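Long-range contacts in AgaA (Rhizobium radiobacter, PDB 6HLX), which binds the opine agropinic acid as the periplasmic substrate-binding protein of an ABC transporter that imports this compound into the bacterium: residues G378-I383 against F471-S476; A260-V265 against N300-H305; G228-L233 against V458-T463; S9-T14 against W166-E171. All blocks are in the same frame, centred on the assembly; numbering follows the deposited sequence.

Contact 1: G378-I383 against F471-S476; sequences GSLGEI and FLTFQS. With G9Z (agropinic acid), chain E.
Leu380 lies between the rings of Phe471 and Phe474 and touches each with a different part. Its CB packs on Phe471 CD1 at 3.5 Å. Its CD2 is poised almost squarely over the face of Phe474, a CH-pi contact of 3.8 Å to the centroid and 12° off the normal. This double fit depends on an unusual first torsion (chi1 34°) that tucks CG between the backbone N and the carbonyl carbon, probably at some cost in strain. The same CD2 is wedged 3.5 Å from Thr473 CG2. Over one face of Phe471 lies backbone from 378-383: the peptide nitrogen of Gly381 sits over the ring centre, and Gly381 CA makes a second CH-pi contact at 3.8 Å. Water then takes over. One molecule lies 2.8 Å from both Gly381 O and Phe471 O, and another, held by Gln475 NE2, donates to Glu382 O at 3.0 Å. Gly378, Ser379 and Phe474 belong to the agropinic acid pocket: Gly378 O accepts a 2.7 Å hydrogen bond from the ligand's OAP, while Phe474 CZ approaches its atom O at 3.4 Å. Gly378 and Ser379 end strand 374-379, which is hydrogen-bonded to Phe240 of strand 240-245. Trp388 of helix 388-393 meets Phe471 edge-to-face, and Thr23 and Leu30 of helix 23-32 touch Phe474 and Gln475 of the 3-10 segment.

Contact 2: A260-V265 against N300-H305; sequences AIAYAV and NYFSHH. With ZN (zinc ion), chain P.
Phe302 turns an edge to the face of Tyr263, a T-shaped pair with centroids 5.1 Å apart and planes at 80°; Phe302 CD1 stands over the rim of the tyrosine ring, 3.6 Å from CE2 of Tyr263. The phenylalanine is itself sandwiched: Ala262 CB sits over the centre of one face, 3.5 Å from the centroid, and Tyr301 CD1 lies over the opposite face. Ser303 N, buried beside the Tyr263 ring, has no polar partner. Near the helix end Tyr263 O receives a nearly straight 2.8 Å bond from His305 N and a weak one of 3.3 Å from His304 ND1. A first torsion of -179° swings the His304 imidazole away from its own backbone N, and Ala264 O meets the ring edge. NE2 binds zinc at 2.0 Å beside a water ligand; Glu345, which touches His304, shares a zinc site with it in a structure of this protein. His305 is the N-cap of helix 306-315, so the contact joins the C-terminal end of helix 255-264 to the start of helix 306-315, beside a surface zinc site.

Contact 3: G228-L233 against V458-T463; sequences GPETQL and VKKGVT
Lys460 leans over Glu230, its chain fully extended from a trans first torsion (chi1 -177°). Its CB rests 3.6 Å from Glu230 O; CG carries the chain onward to CD, which passes 3.8 Å from Pro229 O and near Glu230 OE1. NZ finishes 4.8 Å from Glu230 OE2, too far for a salt bridge, though the opposite charges probably attract. From the backbone, Lys460 N donates to Glu230 O at 2.8 Å, entering well above the carbonyl plane, 50° out of it. Two 2.9 Å bonds, Gln232 N to Val458 O and Val458 N to Gln232 O, make Gln232 and Val458 a hydrogen-bonded antiparallel pair; Thr231 and Lys459 form the adjoining non-hydrogen-bonded one. Gln232 and Val458 lie side by side on the same face, with OE1 of Gln232 3.7 Å from Val458 CG2, and a water links that OE1 to Val462 O. The result is an antiparallel ladder attaching outermost strand 231-234 to strand 456-459 of the seven-stranded mixed sheet, beyond which a type II turn from Lys459 to Val462 leads into strand 462-463.

Contact 4: S9-T14 against W166-E171; sequences SGEPST and WTRGRE. With ZN (zinc ion), chain N; EDO (1,2-ethanediol), chain Y.
Glu11 supplies the hydrogen bonding, its side chain stretched out from the backbone (chi1 175°) to place OE1 between two donors. Trp166 NE1 reaches the anti lone pair of OE1 at 2.9 Å, the oxygen lying 18° out of the indole plane. Gly169 N approaches OE1 from the syn side at 3.0 Å in a nearly straight bond, and adds a weak 3.2 Å one to Glu11 OE2. Together these bonds should fix the rotation of the carboxylate, which is turned 48° from the indole. Van der Waals contact continues along the indole edge, where Pro12 O lies 3.2 Å from Trp166 CZ2 and Pro12 CB 4.3 Å from Trp166 CH2. Over one indole face lies the Arg168 guanidinium; the opposite charges of Arg168 NH2 and Glu11 OE1 are not in contact at 5.1 Å. In metal binding, both oxygens of Glu171 grip a zinc ion that His192 also binds. The bonds of Glu11 pin the loop after strand 3-8 to the tight connection of the hairpin 161-167/171-176, whose residues Arg170 and Glu171, both facing Thr167, form a classic beta bulge.

How the contacts relate
Contact 1 lies near the centre of the folded protein, about 5 Å from it, with the centres of contacts 4, 3 and 2 about 21, 24 and 25 Å away. Contacts 3 and 4 belong to one seven-stranded mixed sheet, at its outermost strands 231-234 and 161-167, their centres 25 Å apart. Contact 1 extends from strand 374-379 of the six-stranded sheet; contact 2 packs against strand 446-451 of that sheet, 41 Å from contact 3 between centres. Along the sequence contact 4 closes first, contact 3 encloses contact 2, and contact 1 crosses contact 3. Contact 1 alone holds agropinic acid and the others lie further out, consistent with a pocket between two sheet-based lobes of a periplasmic binding protein.

Contact 1: G378-I383 against F471-S476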
loop_
_atom_site.group_PDB
_atom_site.type_symbol
_atom_site.label_atom_id
_atom_site.label_comp_id
_atom_site.label_asym_id
_atom_site.label_seq_id
_atom_site.Cartn_x
_atom_site.Cartn_y
_atom_site.Cartn_z
ATOM N N GLY A 378 -6.672 6.655 0.992
ATOM C CA GLY A 378 -7.223 5.330 1.275
ATOM C C GLY A 378 -6.004 4.442 1.355
ATOM O O GLY A 378 -5.403 4.144 0.324
ATOM N N SER A 379 -5.515 4.137 2.569
ATOM C CA SER A 379 -4.212 3.473 2.645
ATOM C C SER A 379 -3.991 2.717 3.930
ATOM O O SER A 379 -4.945 2.461 4.664
ATOM C CB SER A 379 -3.082 4.479 2.404
ATOM O OG SER A 379 -1.906 3.807 1.958
ATOM N N LEU A 380 -2.747 2.284 4.160
ATOM C CA LEU A 380 -2.420 1.478 5.354
ATOM C C LEU A 380 -0.924 1.523 5.549
ATOM O O LEU A 380 -0.209 2.060 4.685
ATOM C CB LEU A 380 -2.904 0.021 5.154
ATOM C CG LEU A 380 -2.861 -0.581 3.743
ATOM C CD1 LEU A 380 -1.420 -0.753 3.219
ATOM C CD2 LEU A 380 -3.573 -1.941 3.723
ATOM N N GLY A 381 -0.455 1.029 6.687
ATOM C CA GLY A 381 0.983 0.956 6.912
ATOM C C GLY A 381 1.543 -0.062 5.929
ATOM O O GLY A 381 0.958 -1.134 5.718
ATOM N N GLU A 382 2.630 0.299 5.261
ATOM C CA GLU A 382 3.190 -0.569 4.192
ATOM C C GLU A 382 3.978 -1.764 4.715
ATOM O O GLU A 382 4.296 -2.676 3.956
ATOM C CB GLU A 382 4.026 0.264 3.221
ATOM C CG GLU A 382 3.216 1.347 2.503
ATOM C CD GLU A 382 2.242 0.869 1.428
ATOM O OE1 GLU A 382 2.150 -0.354 1.145
ATOM O OE2 GLU A 382 1.544 1.751 0.881
ATOM N N ILE A 383 4.297 -1.755 6.008
ATOM C CA ILE A 383 4.982 -2.835 6.712
ATOM C C ILE A 383 4.266 -3.037 8.053
ATOM O O ILE A 383 3.543 -2.142 8.500
ATOM C CB ILE A 383 6.497 -2.543 6.935
ATOM C CG1 ILE A 383 6.723 -1.258 7.760
ATOM C CG2 ILE A 383 7.253 -2.527 5.571
ATOM C CD1 ILE A 383 8.140 -1.152 8.343
ATOM N N PHE A 471 -2.899 -4.630 8.045
ATOM C CA PHE A 471 -2.195 -3.817 7.038
ATOM C C PHE A 471 -1.672 -4.600 5.831
ATOM O O PHE A 471 -1.196 -3.981 4.871
ATOM C CB PHE A 471 -1.022 -3.066 7.712
ATOM C CG PHE A 471 -1.361 -1.813 8.477
ATOM C CD1 PHE A 471 -2.640 -1.251 8.411
ATOM C CD2 PHE A 471 -0.405 -1.191 9.281
ATOM C CE1 PHE A 471 -2.933 -0.054 9.093
ATOM C CE2 PHE A 471 -0.706 -0.007 9.973
ATOM C CZ PHE A 471 -1.960 0.559 9.861
ATOM N N LEU A 472 -1.715 -5.938 5.863
ATOM C CA LEU A 472 -1.201 -6.737 4.738
ATOM C C LEU A 472 -2.241 -6.999 3.662
ATOM O O LEU A 472 -1.932 -7.682 2.670
ATOM C CB LEU A 472 -0.630 -8.080 5.237
ATOM C CG LEU A 472 0.591 -7.957 6.122
ATOM C CD1 LEU A 472 0.977 -9.283 6.652
ATOM C CD2 LEU A 472 1.751 -7.340 5.357
ATOM N N THR A 473 -3.474 -6.461 3.816
ATOM C CA THR A 473 -4.533 -6.777 2.836
ATOM C C THR A 473 -4.154 -6.454 1.380
ATOM O O THR A 473 -4.495 -7.244 0.489
ATOM C CB THR A 473 -5.889 -6.164 3.222
ATOM O OG1 THR A 473 -6.890 -6.575 2.269
ATOM C CG2 THR A 473 -5.850 -4.629 3.313
ATOM N N PHE A 474 -3.435 -5.351 1.124
ATOM C CA PHE A 474 -3.070 -5.008 -0.264
ATOM C C PHE A 474 -2.031 -5.968 -0.891
ATOM O O PHE A 474 -1.772 -5.882 -2.097
ATOM C CB PHE A 474 -2.610 -3.554 -0.390
ATOM C CG PHE A 474 -3.640 -2.478 -0.105
ATOM C CD1 PHE A 474 -5.004 -2.777 -0.074
ATOM C CD2 PHE A 474 -3.251 -1.151 0.072
ATOM C CE1 PHE A 474 -5.956 -1.769 0.143
ATOM C CE2 PHE A 474 -4.206 -0.148 0.321
ATOM C CZ PHE A 474 -5.547 -0.464 0.355
ATOM N N GLN A 475 -1.416 -6.841 -0.052
ATOM C CA GLN A 475 -0.440 -7.839 -0.519
ATOM C C GLN A 475 -1.081 -9.214 -0.676
ATOM O O GLN A 475 -0.365 -10.196 -0.908
ATOM C CB GLN A 475 0.755 -7.932 0.441
ATOM C CG GLN A 475 1.537 -6.617 0.511
ATOM C CD GLN A 475 2.849 -6.805 1.218
ATOM O OE1 GLN A 475 3.313 -7.925 1.382
ATOM N NE2 GLN A 475 3.460 -5.708 1.646
ATOM N N SER A 476 -2.414 -9.306 -0.550
ATOM C CA SER A 476 -3.136 -10.592 -0.625
ATOM C C SER A 476 -2.875 -11.385 -1.904
ATOM O O SER A 476 -2.998 -12.624 -1.889
ATOM C CB SER A 476 -4.637 -10.399 -0.428
ATOM O OG SER A 476 -4.925 -9.870 0.857
HETATM O OAM G9Z E . -4.815 1.272 -5.300
HETATM C CAB G9Z E . -5.790 1.838 -4.785
HETATM C CAC G9Z E . -7.017 2.005 -5.458
HETATM C CB G9Z E . -7.962 2.737 -4.456
HETATM C CA G9Z E . -7.079 3.103 -3.275
HETATM C C G9Z E . -7.661 2.671 -2.042
HETATM O O G9Z E . -7.467 1.484 -1.661
HETATM N N G9Z E . -5.760 2.464 -3.594
HETATM C CAG G9Z E . -4.583 2.427 -2.644
HETATM C CAH G9Z E . -3.827 3.756 -2.682
HETATM O OAP G9Z E . -4.726 4.755 -2.200
HETATM C CAI G9Z E . -2.560 3.741 -1.822
HETATM O OAQ G9Z E . -1.864 2.486 -2.030
HETATM C CAJ G9Z E . -1.573 4.888 -2.226
HETATM O OAR G9Z E . -0.400 4.827 -1.396
HETATM C CAK G9Z E . -2.152 6.324 -2.233
HETATM O OAT G9Z E . -1.226 7.212 -2.890
HETATM C CAL G9Z E . -2.519 6.824 -0.828
HETATM O OAS G9Z E . -3.175 8.108 -0.917
HETATM O OXT G9Z E . -8.375 3.494 -1.406
HETATM O O HOH W 1 1.584 -3.636 4.753
HETATM O O HOH W 2 6.155 -4.687 2.853
HETATM O O HOH W 3 1.980 -3.086 1.973
#

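Contact 2: A260-V265 against N300-H305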
loop_
_atom_site.group_PDB
_atom_site.type_symbol
_atom_site.label_atom_id
_atom_site.label_comp_id
_atom_site.label_asym_id
_atom_site.label_seq_id
_atom_site.Cartn_x
_atom_site.Cartn_y
_atom_site.Cartn_z
ATOM N N ALA A 260 -8.293 22.142 12.022
ATOM C CA ALA A 260 -9.664 22.628 11.753
ATOM C C ALA A 260 -10.429 21.611 10.893
ATOM O O ALA A 260 -11.568 21.288 11.206
ATOM C CB ALA A 260 -9.642 23.987 11.056
ATOM N N ILE A 261 -9.780 21.074 9.851
ATOM C CA ILE A 261 -10.367 20.050 8.974
ATOM C C ILE A 261 -10.700 18.766 9.761
ATOM O O ILE A 261 -11.789 18.225 9.587
ATOM C CB ILE A 261 -9.470 19.819 7.754
ATOM C CG1 ILE A 261 -9.533 21.077 6.852
ATOM C CG2 ILE A 261 -9.916 18.568 6.988
ATOM C CD1 ILE A 261 -8.495 21.132 5.771
ATOM N N ALA A 262 -9.794 18.334 10.665
ATOM C CA ALA A 262 -10.025 17.164 11.531
ATOM C C ALA A 262 -11.256 17.391 12.450
ATOM O O ALA A 262 -11.997 16.445 12.709
ATOM C CB ALA A 262 -8.794 16.885 12.372
ATOM N N TYR A 263 -11.490 18.643 12.909
ATOM C CA TYR A 263 -12.649 18.954 13.774
ATOM C C TYR A 263 -13.945 19.152 12.975
ATOM O O TYR A 263 -15.044 19.006 13.533
ATOM C CB TYR A 263 -12.374 20.235 14.618
ATOM C CG TYR A 263 -11.508 20.001 15.839
ATOM C CD1 TYR A 263 -12.012 19.350 16.965
ATOM C CD2 TYR A 263 -10.196 20.466 15.888
ATOM C CE1 TYR A 263 -11.226 19.156 18.102
ATOM C CE2 TYR A 263 -9.401 20.281 17.025
ATOM C CZ TYR A 263 -9.920 19.616 18.124
ATOM O OH TYR A 263 -9.148 19.404 19.237
ATOM N N ALA A 264 -13.833 19.573 11.701
ATOM C CA ALA A 264 -14.995 19.913 10.874
ATOM C C ALA A 264 -15.662 18.749 10.169
ATOM O O ALA A 264 -16.827 18.863 9.779
ATOM C CB ALA A 264 -14.614 20.963 9.838
ATOM N N VAL A 265 -14.921 17.671 9.909
ATOM C CA VAL A 265 -15.496 16.576 9.132
ATOM C C VAL A 265 -16.189 15.558 10.016
ATOM O O VAL A 265 -15.526 14.877 10.790
ATOM C CB VAL A 265 -14.462 15.930 8.174
ATOM C CG1 VAL A 265 -15.104 14.802 7.353
ATOM C CG2 VAL A 265 -13.843 16.968 7.244
ATOM N N ASN A 300 -9.278 9.902 21.357
ATOM C CA ASN A 300 -10.311 10.909 21.181
ATOM C C ASN A 300 -9.743 12.314 21.250
ATOM O O ASN A 300 -10.380 13.229 21.786
ATOM C CB ASN A 300 -11.464 10.674 22.153
ATOM C CG ASN A 300 -12.267 9.471 21.747
ATOM O OD1 ASN A 300 -13.089 9.525 20.827
ATOM N ND2 ASN A 300 -12.017 8.353 22.401
ATOM N N TYR A 301 -8.551 12.498 20.636
ATOM C CA TYR A 301 -7.915 13.815 20.583
ATOM C C TYR A 301 -8.844 14.786 19.869
ATOM O O TYR A 301 -9.087 15.899 20.369
ATOM C CB TYR A 301 -6.557 13.719 19.876
ATOM C CG TYR A 301 -5.822 15.035 19.805
ATOM C CD1 TYR A 301 -5.998 15.897 18.727
ATOM C CD2 TYR A 301 -4.919 15.408 20.801
ATOM C CE1 TYR A 301 -5.312 17.108 18.650
ATOM C CE2 TYR A 301 -4.198 16.596 20.714
ATOM C CZ TYR A 301 -4.407 17.449 19.643
ATOM O OH TYR A 301 -3.712 18.628 19.560
ATOM N N PHE A 302 -9.393 14.354 18.714
ATOM C CA PHE A 302 -10.344 15.178 17.975
ATOM C C PHE A 302 -11.763 14.747 18.328
ATOM O O PHE A 302 -11.970 13.709 18.960
ATOM C CB PHE A 302 -10.112 15.045 16.451
ATOM C CG PHE A 302 -8.783 15.583 15.985
ATOM C CD1 PHE A 302 -8.532 16.954 15.982
ATOM C CD2 PHE A 302 -7.781 14.721 15.551
ATOM C CE1 PHE A 302 -7.288 17.452 15.586
ATOM C CE2 PHE A 302 -6.546 15.219 15.133
ATOM C CZ PHE A 302 -6.304 16.582 15.166
ATOM N N SER A 303 -12.732 15.559 17.913
ATOM C CA SER A 303 -14.157 15.303 18.020
ATOM C C SER A 303 -14.789 16.077 16.887
ATOM O O SER A 303 -14.090 16.852 16.230
ATOM C CB SER A 303 -14.693 15.787 19.365
ATOM O OG SER A 303 -14.462 17.176 19.530
ATOM N N HIS A 304 -16.088 15.880 16.633
ATOM C CA HIS A 304 -16.747 16.678 15.611
ATOM C C HIS A 304 -17.230 17.961 16.277
ATOM O O HIS A 304 -18.082 17.914 17.170
ATOM C CB HIS A 304 -17.902 15.947 14.927
ATOM C CG HIS A 304 -18.553 16.775 13.869
ATOM N ND1 HIS A 304 -17.814 17.399 12.877
ATOM C CD2 HIS A 304 -19.859 17.076 13.691
ATOM C CE1 HIS A 304 -18.692 18.047 12.129
ATOM N NE2 HIS A 304 -19.932 17.878 12.577
ATOM N N HIS A 305 -16.661 19.103 15.862
ATOM C CA HIS A 305 -16.991 20.391 16.452
ATOM C C HIS A 305 -16.767 21.536 15.484
ATOM O O HIS A 305 -15.678 22.106 15.424
ATOM C CB HIS A 305 -16.192 20.577 17.754
ATOM C CG HIS A 305 -16.943 21.362 18.750
ATOM N ND1 HIS A 305 -16.431 21.636 19.988
ATOM C CD2 HIS A 305 -18.151 21.971 18.628
ATOM C CE1 HIS A 305 -17.348 22.399 20.567
ATOM N NE2 HIS A 305 -18.429 22.525 19.797
HETATM ZN ZN ZN P . -21.294 18.847 11.418
HETATM O O HOH W 4 -6.636 20.461 19.376
HETATM O O HOH W 5 -7.704 17.798 21.737
HETATM O O HOH W 6 -20.538 19.216 9.680
#

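Contact 3: G228-L233 against V458-T463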
loop_
_atom_site.group_PDB
_atom_site.type_symbol
_atom_site.label_atom_id
_atom_site.label_comp_id
_atom_site.label_asym_id
_atom_site.label_seq_id
_atom_site.Cartn_x
_atom_site.Cartn_y
_atom_site.Cartn_z
ATOM N N GLY A 228 -24.308 -15.760 -0.014
ATOM C CA GLY A 228 -24.101 -16.825 -0.991
ATOM C C GLY A 228 -25.405 -17.417 -1.487
ATOM O O GLY A 228 -26.333 -16.660 -1.792
ATOM N N PRO A 229 -25.529 -18.759 -1.612
ATOM C CA PRO A 229 -24.565 -19.810 -1.229
ATOM C C PRO A 229 -23.408 -20.074 -2.197
ATOM O O PRO A 229 -22.510 -20.854 -1.858
ATOM C CB PRO A 229 -25.460 -21.048 -1.083
ATOM C CG PRO A 229 -26.536 -20.831 -2.102
ATOM C CD PRO A 229 -26.803 -19.348 -2.079
ATOM N N GLU A 230 -23.417 -19.440 -3.382
ATOM C CA GLU A 230 -22.398 -19.701 -4.394
ATOM C C GLU A 230 -21.213 -18.759 -4.338
ATOM O O GLU A 230 -20.291 -18.901 -5.140
ATOM C CB GLU A 230 -23.017 -19.734 -5.804
ATOM C CG GLU A 230 -23.998 -20.881 -6.010
ATOM C CD GLU A 230 -23.468 -22.296 -5.854
ATOM O OE1 GLU A 230 -22.332 -22.567 -6.307
ATOM O OE2 GLU A 230 -24.200 -23.142 -5.290
ATOM N N THR A 231 -21.241 -17.791 -3.420
ATOM C CA THR A 231 -20.128 -16.861 -3.223
ATOM C C THR A 231 -19.766 -16.853 -1.743
ATOM O O THR A 231 -20.593 -17.211 -0.900
ATOM C CB THR A 231 -20.491 -15.436 -3.706
ATOM O OG1 THR A 231 -21.683 -15.008 -3.032
ATOM C CG2 THR A 231 -20.696 -15.361 -5.237
ATOM N N GLN A 232 -18.552 -16.405 -1.438
ATOM C CA GLN A 232 -18.033 -16.290 -0.074
ATOM C C GLN A 232 -17.308 -14.956 0.013
ATOM O O GLN A 232 -16.555 -14.607 -0.894
ATOM C CB GLN A 232 -17.048 -17.444 0.197
ATOM C CG GLN A 232 -16.274 -17.346 1.533
ATOM C CD GLN A 232 -15.235 -18.440 1.768
ATOM O OE1 GLN A 232 -14.817 -19.168 0.857
ATOM N NE2 GLN A 232 -14.788 -18.578 3.015
ATOM N N LEU A 233 -17.513 -14.232 1.109
ATOM C CA LEU A 233 -16.824 -12.974 1.344
ATOM C C LEU A 233 -15.615 -13.255 2.266
ATOM O O LEU A 233 -15.764 -13.974 3.263
ATOM C CB LEU A 233 -17.810 -12.014 2.024
ATOM C CG LEU A 233 -17.362 -10.578 2.125
ATOM C CD1 LEU A 233 -17.434 -9.878 0.757
ATOM C CD2 LEU A 233 -18.216 -9.836 3.128
ATOM N N VAL A 458 -15.030 -14.710 -3.376
ATOM C CA VAL A 458 -14.648 -15.858 -4.198
ATOM C C VAL A 458 -15.878 -16.674 -4.537
ATOM O O VAL A 458 -16.888 -16.649 -3.804
ATOM C CB VAL A 458 -13.537 -16.740 -3.537
ATOM C CG1 VAL A 458 -12.328 -15.900 -3.103
ATOM C CG2 VAL A 458 -14.077 -17.552 -2.355
ATOM N N LYS A 459 -15.785 -17.442 -5.626
ATOM C CA LYS A 459 -16.859 -18.345 -5.991
ATOM C C LYS A 459 -16.714 -19.615 -5.152
ATOM O O LYS A 459 -15.596 -20.011 -4.819
ATOM C CB LYS A 459 -16.764 -18.701 -7.492
ATOM C CG LYS A 459 -17.668 -17.851 -8.387
ATOM C CD LYS A 459 -19.154 -18.245 -8.239
ATOM C CE LYS A 459 -20.022 -17.833 -9.395
ATOM N NZ LYS A 459 -21.414 -17.535 -8.955
ATOM N N LYS A 460 -17.829 -20.272 -4.830
ATOM C CA LYS A 460 -17.760 -21.567 -4.137
ATOM C C LYS A 460 -16.947 -22.483 -5.079
ATOM O O LYS A 460 -17.207 -22.521 -6.284
ATOM C CB LYS A 460 -19.171 -22.139 -3.934
ATOM C CG LYS A 460 -19.197 -23.460 -3.156
ATOM C CD LYS A 460 -20.627 -23.929 -2.918
ATOM C CE LYS A 460 -20.673 -25.210 -2.114
ATOM N NZ LYS A 460 -22.063 -25.571 -1.730
ATOM N N GLY A 461 -15.939 -23.145 -4.532
ATOM C CA GLY A 461 -15.039 -23.990 -5.313
ATOM C C GLY A 461 -13.614 -23.472 -5.249
ATOM O O GLY A 461 -12.666 -24.213 -5.515
ATOM N N VAL A 462 -13.447 -22.179 -4.899
ATOM C CA VAL A 462 -12.129 -21.553 -4.744
ATOM C C VAL A 462 -11.714 -21.741 -3.294
ATOM O O VAL A 462 -12.507 -21.463 -2.385
ATOM C CB VAL A 462 -12.162 -20.029 -5.088
ATOM C CG1 VAL A 462 -10.841 -19.344 -4.737
ATOM C CG2 VAL A 462 -12.541 -19.782 -6.547
ATOM N N THR A 463 -10.469 -22.176 -3.068
ATOM C CA THR A 463 -9.903 -22.282 -1.717
ATOM C C THR A 463 -8.474 -21.797 -1.769
ATOM O O THR A 463 -7.915 -21.669 -2.852
ATOM C CB THR A 463 -9.943 -23.744 -1.182
ATOM O OG1 THR A 463 -9.204 -24.581 -2.071
ATOM C CG2 THR A 463 -11.379 -24.297 -0.994
HETATM O O HOH W 7 -12.424 -20.102 0.023
#

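Contact 4: S9-T14 against W166-E171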
loop_
_atom_site.group_PDB
_atom_site.type_symbol
_atom_site.label_atom_id
_atom_site.label_comp_id
_atom_site.label_asym_id
_atom_site.label_seq_id
_atom_site.Cartn_x
_atom_site.Cartn_y
_atom_site.Cartn_z
ATOM N N SER A 9 -9.927 -4.467 -9.705
ATOM C CA SER A 9 -10.654 -3.196 -9.688
ATOM C C SER A 9 -10.134 -2.178 -10.697
ATOM O O SER A 9 -10.700 -1.086 -10.802
ATOM C CB SER A 9 -10.661 -2.596 -8.280
ATOM O OG SER A 9 -9.341 -2.261 -7.902
ATOM N N GLY A 10 -9.071 -2.535 -11.424
ATOM C CA GLY A 10 -8.532 -1.667 -12.461
ATOM C C GLY A 10 -7.402 -2.297 -13.238
ATOM O O GLY A 10 -6.844 -3.317 -12.829
ATOM N N GLU A 11 -7.004 -1.618 -14.305
ATOM C CA GLU A 11 -5.871 -2.038 -15.104
ATOM C C GLU A 11 -4.606 -1.394 -14.524
ATOM O O GLU A 11 -4.571 -0.172 -14.356
ATOM C CB GLU A 11 -6.077 -1.605 -16.567
ATOM C CG GLU A 11 -4.891 -1.885 -17.470
ATOM C CD GLU A 11 -5.190 -1.796 -18.960
ATOM O OE1 GLU A 11 -4.483 -2.463 -19.747
ATOM O OE2 GLU A 11 -6.130 -1.063 -19.346
ATOM N N PRO A 12 -3.537 -2.170 -14.259
ATOM C CA PRO A 12 -2.309 -1.538 -13.733
ATOM C C PRO A 12 -1.745 -0.512 -14.720
ATOM O O PRO A 12 -1.656 -0.775 -15.933
ATOM C CB PRO A 12 -1.337 -2.720 -13.600
ATOM C CG PRO A 12 -2.254 -3.926 -13.374
ATOM C CD PRO A 12 -3.412 -3.639 -14.318
ATOM N N SER A 13 -1.368 0.662 -14.209
ATOM C CA SER A 13 -0.756 1.707 -15.042
ATOM C C SER A 13 0.645 1.248 -15.481
ATOM O O SER A 13 1.113 1.616 -16.560
ATOM C CB SER A 13 -0.658 3.009 -14.255
ATOM O OG SER A 13 0.110 2.789 -13.085
ATOM N N THR A 14 1.285 0.397 -14.653
ATOM C CA THR A 14 2.602 -0.183 -14.926
ATOM C C THR A 14 2.869 -1.404 -14.055
ATOM O O THR A 14 2.318 -1.525 -12.959
ATOM C CB THR A 14 3.745 0.850 -14.747
ATOM O OG1 THR A 14 4.968 0.240 -15.201
ATOM C CG2 THR A 14 3.905 1.338 -13.294
ATOM N N TRP A 166 -0.363 -9.365 -22.042
ATOM C CA TRP A 166 -1.192 -8.287 -21.539
ATOM C C TRP A 166 -2.010 -7.755 -22.717
ATOM O O TRP A 166 -1.441 -7.241 -23.682
ATOM C CB TRP A 166 -0.301 -7.183 -20.959
ATOM C CG TRP A 166 -0.974 -6.010 -20.283
ATOM C CD1 TRP A 166 -2.286 -5.625 -20.350
ATOM C CD2 TRP A 166 -0.333 -5.105 -19.374
ATOM N NE1 TRP A 166 -2.485 -4.496 -19.564
ATOM C CE2 TRP A 166 -1.297 -4.157 -18.963
ATOM C CE3 TRP A 166 0.975 -5.010 -18.861
ATOM C CZ2 TRP A 166 -0.994 -3.128 -18.049
ATOM C CZ3 TRP A 166 1.287 -3.965 -17.997
ATOM C CH2 TRP A 166 0.313 -3.031 -17.609
ATOM N N THR A 167 -3.329 -7.930 -22.662
ATOM C CA THR A 167 -4.214 -7.363 -23.683
ATOM C C THR A 167 -4.698 -6.041 -23.093
ATOM O O THR A 167 -5.477 -6.050 -22.134
ATOM C CB THR A 167 -5.353 -8.336 -24.009
ATOM O OG1 THR A 167 -4.762 -9.506 -24.585
ATOM C CG2 THR A 167 -6.370 -7.733 -24.996
ATOM N N ARG A 168 -4.247 -4.909 -23.659
ATOM C CA ARG A 168 -4.601 -3.571 -23.150
ATOM C C ARG A 168 -6.113 -3.419 -23.035
ATOM O O ARG A 168 -6.836 -3.768 -23.976
ATOM C CB ARG A 168 -3.995 -2.437 -24.030
ATOM C CG ARG A 168 -2.464 -2.542 -24.249
ATOM C CD ARG A 168 -1.607 -2.020 -23.112
ATOM N NE ARG A 168 -0.305 -2.687 -23.010
ATOM C CZ ARG A 168 0.581 -2.455 -22.044
ATOM N NH1 ARG A 168 1.740 -3.102 -22.026
ATOM N NH2 ARG A 168 0.318 -1.571 -21.088
ATOM N N GLY A 169 -6.562 -2.940 -21.876
ATOM C CA GLY A 169 -7.978 -2.732 -21.584
ATOM C C GLY A 169 -8.752 -3.997 -21.255
ATOM O O GLY A 169 -9.963 -3.928 -21.033
ATOM N N ARG A 170 -8.083 -5.169 -21.194
ATOM C CA ARG A 170 -8.837 -6.387 -20.930
ATOM C C ARG A 170 -8.241 -7.260 -19.835
ATOM O O ARG A 170 -8.925 -7.528 -18.838
ATOM C CB ARG A 170 -9.047 -7.195 -22.230
ATOM C CG ARG A 170 -9.707 -8.545 -21.995
ATOM C CD ARG A 170 -10.210 -9.228 -23.264
ATOM N NE ARG A 170 -10.737 -10.570 -22.972
ATOM C CZ ARG A 170 -11.944 -10.815 -22.458
ATOM N NH1 ARG A 170 -12.324 -12.059 -22.201
ATOM N NH2 ARG A 170 -12.777 -9.814 -22.187
ATOM N N GLU A 171 -7.009 -7.769 -20.038
ATOM C CA GLU A 171 -6.443 -8.663 -19.026
ATOM C C GLU A 171 -4.943 -8.865 -19.126
ATOM O O GLU A 171 -4.342 -8.634 -20.174
ATOM C CB GLU A 171 -7.128 -10.053 -19.085
ATOM C CG GLU A 171 -6.875 -10.827 -20.374
ATOM C CD GLU A 171 -7.399 -12.255 -20.350
ATOM O OE1 GLU A 171 -8.090 -12.629 -19.372
ATOM O OE2 GLU A 171 -7.124 -12.993 -21.317
HETATM ZN ZN ZN N . -8.209 -14.671 -20.383
HETATM C C1 EDO Y . -2.431 -5.798 -26.929
HETATM O O1 EDO Y . -2.486 -4.932 -25.844
HETATM C C2 EDO Y . -3.819 -5.720 -27.516
HETATM O O2 EDO Y . -3.987 -4.435 -28.066
#